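Local coordinates for DegV family protein (Streptococcus agalactiae, PDB 3LUP), which binds a fatty acid such as elaidic acid and may take part in lipid transport or fatty acid metabolism, at residues 25-37 / 62-75. Sequence-based numbering, arbitrary orientation.
Sequences DVYVLDIPIIIDG and PKTSQPSLAELDDL. With ELA (Elaidic acid), chain B; GOL (glycerol), chain C.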
loop_
_atom_site.group_PDB
_atom_site.type_symbol
_atom_site.label_atom_id
_atom_site.label_comp_id
_atom_site.label_asym_id
_atom_site.label_seq_id
_atom_site.Cartn_x
_atom_site.Cartn_y
_atom_site.Cartn_z
ATOM N N ASP A 25 1.113 -16.242 -12.232
ATOM C CA ASP A 25 1.516 -15.092 -13.028
ATOM C C ASP A 25 1.808 -13.872 -12.161
ATOM O O ASP A 25 2.026 -12.771 -12.673
ATOM C CB ASP A 25 0.451 -14.765 -14.075
ATOM C CG ASP A 25 0.240 -15.899 -15.079
ATOM O OD1 ASP A 25 1.222 -16.604 -15.409
ATOM O OD2 ASP A 25 -0.913 -16.067 -15.549
ATOM N N VAL A 26 1.832 -14.086 -10.849
ATOM C CA VAL A 26 2.049 -13.006 -9.892
ATOM C C VAL A 26 3.451 -13.102 -9.297
ATOM O O VAL A 26 3.819 -14.124 -8.747
ATOM C CB VAL A 26 0.944 -12.980 -8.785
ATOM C CG1 VAL A 26 1.249 -11.950 -7.726
ATOM C CG2 VAL A 26 -0.414 -12.676 -9.396
ATOM N N TYR A 27 4.240 -12.038 -9.441
ATOM C CA TYR A 27 5.594 -11.993 -8.887
ATOM C C TYR A 27 5.732 -10.857 -7.870
ATOM O O TYR A 27 5.274 -9.732 -8.115
ATOM C CB TYR A 27 6.623 -11.897 -10.014
ATOM C CG TYR A 27 6.496 -13.048 -10.984
ATOM C CD1 TYR A 27 7.311 -14.175 -10.867
ATOM C CD2 TYR A 27 5.524 -13.026 -12.003
ATOM C CE1 TYR A 27 7.180 -15.252 -11.748
ATOM C CE2 TYR A 27 5.375 -14.096 -12.887
ATOM C CZ TYR A 27 6.208 -15.207 -12.752
ATOM O OH TYR A 27 6.076 -16.264 -13.627
ATOM N N VAL A 28 6.337 -11.165 -6.723
ATOM C CA VAL A 28 6.410 -10.224 -5.606
ATOM C C VAL A 28 7.848 -9.955 -5.225
ATOM O O VAL A 28 8.549 -10.857 -4.753
ATOM C CB VAL A 28 5.681 -10.730 -4.320
ATOM C CG1 VAL A 28 5.553 -9.593 -3.348
ATOM C CG2 VAL A 28 4.312 -11.308 -4.619
ATOM N N LEU A 29 8.266 -8.709 -5.413
ATOM C CA LEU A 29 9.589 -8.236 -5.005
ATOM C C LEU A 29 9.624 -7.951 -3.508
ATOM O O LEU A 29 8.682 -7.360 -2.980
ATOM C CB LEU A 29 9.922 -6.939 -5.745
ATOM C CG LEU A 29 10.558 -6.948 -7.130
ATOM C CD1 LEU A 29 10.130 -8.145 -7.939
ATOM C CD2 LEU A 29 10.232 -5.651 -7.866
ATOM N N ASP A 30 10.712 -8.336 -2.837
ATOM C CA ASP A 30 10.861 -8.077 -1.400
ATOM C C ASP A 30 11.364 -6.678 -1.062
ATOM O O ASP A 30 12.243 -6.138 -1.733
ATOM C CB ASP A 30 11.769 -9.119 -0.749
ATOM C CG ASP A 30 11.232 -10.535 -0.897
ATOM O OD1 ASP A 30 9.993 -10.736 -0.849
ATOM O OD2 ASP A 30 12.061 -11.454 -1.076
ATOM N N ILE A 31 10.789 -6.099 -0.012
ATOM C CA ILE A 31 11.251 -4.816 0.542
ATOM C C ILE A 31 12.015 -5.036 1.845
ATOM O O ILE A 31 11.451 -5.521 2.819
ATOM C CB ILE A 31 10.079 -3.815 0.775
ATOM C CG1 ILE A 31 9.318 -3.575 -0.542
ATOM C CG2 ILE A 31 10.606 -2.507 1.399
ATOM C CD1 ILE A 31 8.101 -2.690 -0.446
ATOM N N PRO A 32 13.308 -4.698 1.856
ATOM C CA PRO A 32 14.114 -4.846 3.063
ATOM C C PRO A 32 13.772 -3.837 4.166
ATOM O O PRO A 32 13.427 -2.688 3.885
ATOM C CB PRO A 32 15.543 -4.607 2.558
ATOM C CG PRO A 32 15.483 -4.846 1.072
ATOM C CD PRO A 32 14.132 -4.316 0.694
ATOM N N ILE A 33 13.848 -4.289 5.413
ATOM C CA ILE A 33 13.800 -3.389 6.547
ATOM C C ILE A 33 15.186 -3.335 7.202
ATOM O O ILE A 33 15.878 -4.349 7.306
ATOM C CB ILE A 33 12.704 -3.782 7.581
ATOM C CG1 ILE A 33 13.249 -4.742 8.628
ATOM C CG2 ILE A 33 11.451 -4.376 6.909
ATOM C CD1 ILE A 33 12.466 -4.703 9.897
ATOM N N ILE A 34 15.603 -2.150 7.619
ATOM C CA ILE A 34 16.920 -2.000 8.228
ATOM C C ILE A 34 16.791 -1.583 9.687
ATOM O O ILE A 34 16.453 -0.430 9.992
ATOM C CB ILE A 34 17.822 -0.983 7.470
ATOM C CG1 ILE A 34 17.747 -1.190 5.949
ATOM C CG2 ILE A 34 19.260 -1.090 7.956
ATOM C CD1 ILE A 34 17.909 0.099 5.142
ATOM N N ILE A 35 17.056 -2.534 10.580
ATOM C CA ILE A 35 17.058 -2.264 12.014
ATOM C C ILE A 35 18.427 -1.674 12.356
ATOM O O ILE A 35 18.858 -0.724 11.703
ATOM C CB ILE A 35 16.732 -3.527 12.829
ATOM C CG1 ILE A 35 15.643 -4.360 12.121
ATOM C CG2 ILE A 35 16.328 -3.152 14.267
ATOM C CD1 ILE A 35 14.213 -4.024 12.503
ATOM N N ASP A 36 19.126 -2.212 13.349
ATOM C CA ASP A 36 20.481 -1.733 13.632
ATOM C C ASP A 36 21.443 -2.287 12.570
ATOM O O ASP A 36 22.667 -2.258 12.747
ATOM C CB ASP A 36 20.911 -2.129 15.048
ATOM N N GLY A 37 20.867 -2.748 11.452
ATOM C CA GLY A 37 21.532 -3.630 10.474
ATOM C C GLY A 37 21.250 -5.092 10.827
ATOM O O GLY A 37 21.685 -6.009 10.127
ATOM N N PRO A 62 13.892 2.160 12.727
ATOM C CA PRO A 62 14.206 1.379 11.539
ATOM C C PRO A 62 14.023 2.192 10.249
ATOM O O PRO A 62 13.330 3.226 10.244
ATOM C CB PRO A 62 13.202 0.220 11.595
ATOM C CG PRO A 62 12.731 0.171 12.988
ATOM C CD PRO A 62 12.749 1.583 13.463
ATOM N N LYS A 63 14.670 1.735 9.176
ATOM C CA LYS A 63 14.438 2.281 7.846
ATOM C C LYS A 63 14.023 1.154 6.910
ATOM O O LYS A 63 14.175 -0.024 7.226
ATOM C CB LYS A 63 15.693 2.972 7.310
ATOM C CG LYS A 63 16.297 3.999 8.239
ATOM C CD LYS A 63 17.235 4.955 7.512
ATOM C CE LYS A 63 16.450 5.928 6.637
ATOM N NZ LYS A 63 16.797 7.341 6.965
ATOM N N THR A 64 13.476 1.515 5.762
ATOM C CA THR A 64 13.308 0.546 4.701
ATOM C C THR A 64 14.145 0.992 3.509
ATOM O O THR A 64 14.661 2.120 3.479
ATOM C CB THR A 64 11.839 0.376 4.285
ATOM O OG1 THR A 64 11.319 1.638 3.881
ATOM C CG2 THR A 64 11.002 -0.166 5.446
ATOM N N SER A 65 14.304 0.092 2.543
ATOM C CA SER A 65 14.961 0.428 1.294
ATOM C C SER A 65 14.103 -0.084 0.166
ATOM O O SER A 65 13.294 -0.986 0.368
ATOM C CB SER A 65 16.349 -0.191 1.223
ATOM O OG SER A 65 16.220 -1.595 1.233
ATOM N N GLN A 66 14.278 0.514 -1.011
ATOM C CA GLN A 66 13.571 0.125 -2.223
ATOM C C GLN A 66 13.851 -1.339 -2.526
ATOM O O GLN A 66 14.919 -1.844 -2.169
ATOM C CB GLN A 66 14.039 0.989 -3.394
ATOM C CG GLN A 66 13.618 2.444 -3.299
ATOM C CD GLN A 66 14.371 3.349 -4.257
ATOM O OE1 GLN A 66 14.521 3.049 -5.453
ATOM N NE2 GLN A 66 14.841 4.473 -3.739
ATOM N N PRO A 67 12.893 -2.043 -3.158
ATOM C CA PRO A 67 13.240 -3.380 -3.650
ATOM C C PRO A 67 14.400 -3.294 -4.641
ATOM O O PRO A 67 14.693 -2.213 -5.148
ATOM C CB PRO A 67 11.957 -3.870 -4.341
ATOM C CG PRO A 67 10.969 -2.782 -4.218
ATOM C CD PRO A 67 11.446 -1.793 -3.205
ATOM N N SER A 68 15.071 -4.415 -4.880
ATOM C CA SER A 68 16.246 -4.450 -5.758
ATOM C C SER A 68 15.920 -4.176 -7.250
ATOM O O SER A 68 15.092 -4.867 -7.862
ATOM C CB SER A 68 16.972 -5.791 -5.577
ATOM O OG SER A 68 17.992 -5.974 -6.543
ATOM N N LEU A 69 16.565 -3.161 -7.826
ATOM C CA LEU A 69 16.474 -2.918 -9.262
ATOM C C LEU A 69 16.992 -4.131 -10.017
ATOM O O LEU A 69 16.424 -4.525 -11.034
ATOM C CB LEU A 69 17.291 -1.695 -9.678
ATOM C CG LEU A 69 16.856 -0.303 -9.213
ATOM C CD1 LEU A 69 17.906 0.735 -9.589
ATOM C CD2 LEU A 69 15.482 0.066 -9.767
ATOM N N ALA A 70 18.070 -4.721 -9.504
ATOM C CA ALA A 70 18.689 -5.891 -10.111
ATOM C C ALA A 70 17.745 -7.091 -10.109
ATOM O O ALA A 70 17.729 -7.863 -11.064
ATOM C CB ALA A 70 19.996 -6.228 -9.412
ATOM N N GLU A 71 16.958 -7.239 -9.049
ATOM C CA GLU A 71 16.004 -8.339 -8.963
ATOM C C GLU A 71 14.875 -8.183 -9.970
ATOM O O GLU A 71 14.491 -9.146 -10.625
ATOM C CB GLU A 71 15.431 -8.468 -7.557
ATOM C CG GLU A 71 16.372 -9.105 -6.582
ATOM C CD GLU A 71 15.670 -9.626 -5.346
ATOM O OE1 GLU A 71 14.529 -9.190 -5.083
ATOM O OE2 GLU A 71 16.255 -10.475 -4.637
ATOM N N LEU A 72 14.347 -6.970 -10.082
ATOM C CA LEU A 72 13.367 -6.664 -11.112
ATOM C C LEU A 72 13.948 -6.948 -12.497
ATOM O O LEU A 72 13.342 -7.660 -13.306
ATOM C CB LEU A 72 12.895 -5.205 -11.010
ATOM C CG LEU A 72 11.827 -4.711 -12.006
ATOM C CD1 LEU A 72 10.681 -5.724 -12.254
ATOM C CD2 LEU A 72 11.280 -3.340 -11.586
ATOM N N ASP A 73 15.128 -6.395 -12.754
ATOM C CA ASP A 73 15.811 -6.559 -14.025
ATOM C C ASP A 73 15.910 -8.021 -14.433
ATOM O O ASP A 73 15.541 -8.374 -15.551
ATOM C CB ASP A 73 17.202 -5.954 -13.947
ATOM C CG ASP A 73 17.922 -6.010 -15.256
ATOM O OD1 ASP A 73 17.287 -5.665 -16.278
ATOM O OD2 ASP A 73 19.112 -6.404 -15.269
ATOM N N ASP A 74 16.399 -8.855 -13.515
ATOM C CA ASP A 74 16.555 -10.293 -13.741
ATOM C C ASP A 74 15.209 -11.042 -13.868
ATOM O O ASP A 74 15.103 -12.034 -14.607
ATOM C CB ASP A 74 17.419 -10.920 -12.633
ATOM C CG ASP A 74 18.849 -10.333 -12.571
ATOM O OD1 ASP A 74 19.432 -10.002 -13.637
ATOM O OD2 ASP A 74 19.398 -10.217 -11.442
ATOM N N LEU A 75 14.195 -10.567 -13.145
ATOM C CA LEU A 75 12.845 -11.114 -13.238
ATOM C C LEU A 75 12.216 -10.818 -14.605
ATOM O O LEU A 75 11.535 -11.669 -15.189
ATOM C CB LEU A 75 11.955 -10.551 -12.131
ATOM C CG LEU A 75 10.526 -11.104 -12.067
ATOM C CD1 LEU A 75 10.493 -12.630 -11.913
ATOM C CD2 LEU A 75 9.782 -10.462 -10.933
HETATM C CA ELA B . 12.308 3.745 0.332
HETATM C C ELA B . 13.653 4.356 0.740
HETATM O O ELA B . 13.948 4.634 1.939
HETATM C C3 ELA B . 12.051 2.362 0.924
HETATM C C4 ELA B . 10.863 1.684 0.248
HETATM C C5 ELA B . 9.764 1.273 1.248
HETATM C C6 ELA B . 8.804 2.435 1.541
HETATM C C7 ELA B . 7.903 2.304 2.763
HETATM C C8 ELA B . 7.066 3.577 2.934
HETATM C C9 ELA B . 5.671 3.267 3.459
HETATM C C10 ELA B . 4.766 4.330 3.958
HETATM C C11 ELA B . 3.676 3.978 4.951
HETATM C C12 ELA B . 2.316 4.540 4.557
HETATM C C13 ELA B . 1.320 3.472 4.140
HETATM C C14 ELA B . -0.123 3.839 4.461
HETATM C C15 ELA B . -1.054 2.672 4.100
HETATM C C16 ELA B . -2.537 3.046 4.079
HETATM C C17 ELA B . -3.130 2.873 2.685
HETATM C C18 ELA B . -4.558 2.345 2.719
HETATM O OXT ELA B . 14.492 4.614 -0.155
HETATM C C1 GOL C . 12.497 -11.972 -6.795
HETATM O O1 GOL C . 11.547 -12.318 -7.784
HETATM C C2 GOL C . 11.831 -12.130 -5.435
HETATM O O2 GOL C . 11.536 -13.487 -5.189
HETATM C C3 GOL C . 12.740 -11.604 -4.338
HETATM O O3 GOL C . 12.359 -10.284 -4.016
#
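A two-stranded antiparallel ribbon beside the fatty-acid pocket joins I33 and I34 to K63 and T64, and its two strands lead back to edge strand 26-29 and on to the helix that starts at L69. I34 and K63 form the hydrogen-bonded pair: I34 N reaches K63 O at 2.6 Å and nearly straight (174°), and K63 N returns a bond to I34 O. Two residues along, past the non-hydrogen-bonded pair I33/T64, S65 N donates to P32 O; proline, lacking an N-H, pairs here through its carbonyl. T64 OG1, set between the backbone N and the carbonyl carbon, lies beside C3 and C5 of elaidic acid and is hydrogen-bonded to H271; I31 CG2 adds an apolar wall, 3.9 Å from ligand C5.

Beyond the ribbon the contact turns apolar. The P67 ring lies alongside I31, its CD 3.8 Å from I31 CG1, and its CB meets L29 CB. S68 then N-caps the helix, its short hydroxyl placed so that OG accepts from the first-turn E71 N. L29 spreads its two methyls over the helix, CD2 to L72 CB and CD1 to L75 CD2 at 3.8 Å, branched leucine ends that fill the strand-helix interface. L75, its CG anti to the backbone N (chi1 -177°), carries the same CD2 to Y27 CB at 3.6 Å.

Residues 69-75, the first turns of helix 69-81, thus run nearly antiparallel (160°) to strand 26-29, outermost in the parallel sheet next to strand 6-11, where I9 touches Y27, L29 and L75; helices 99-103 and 48-57 adjoin P67 and P62.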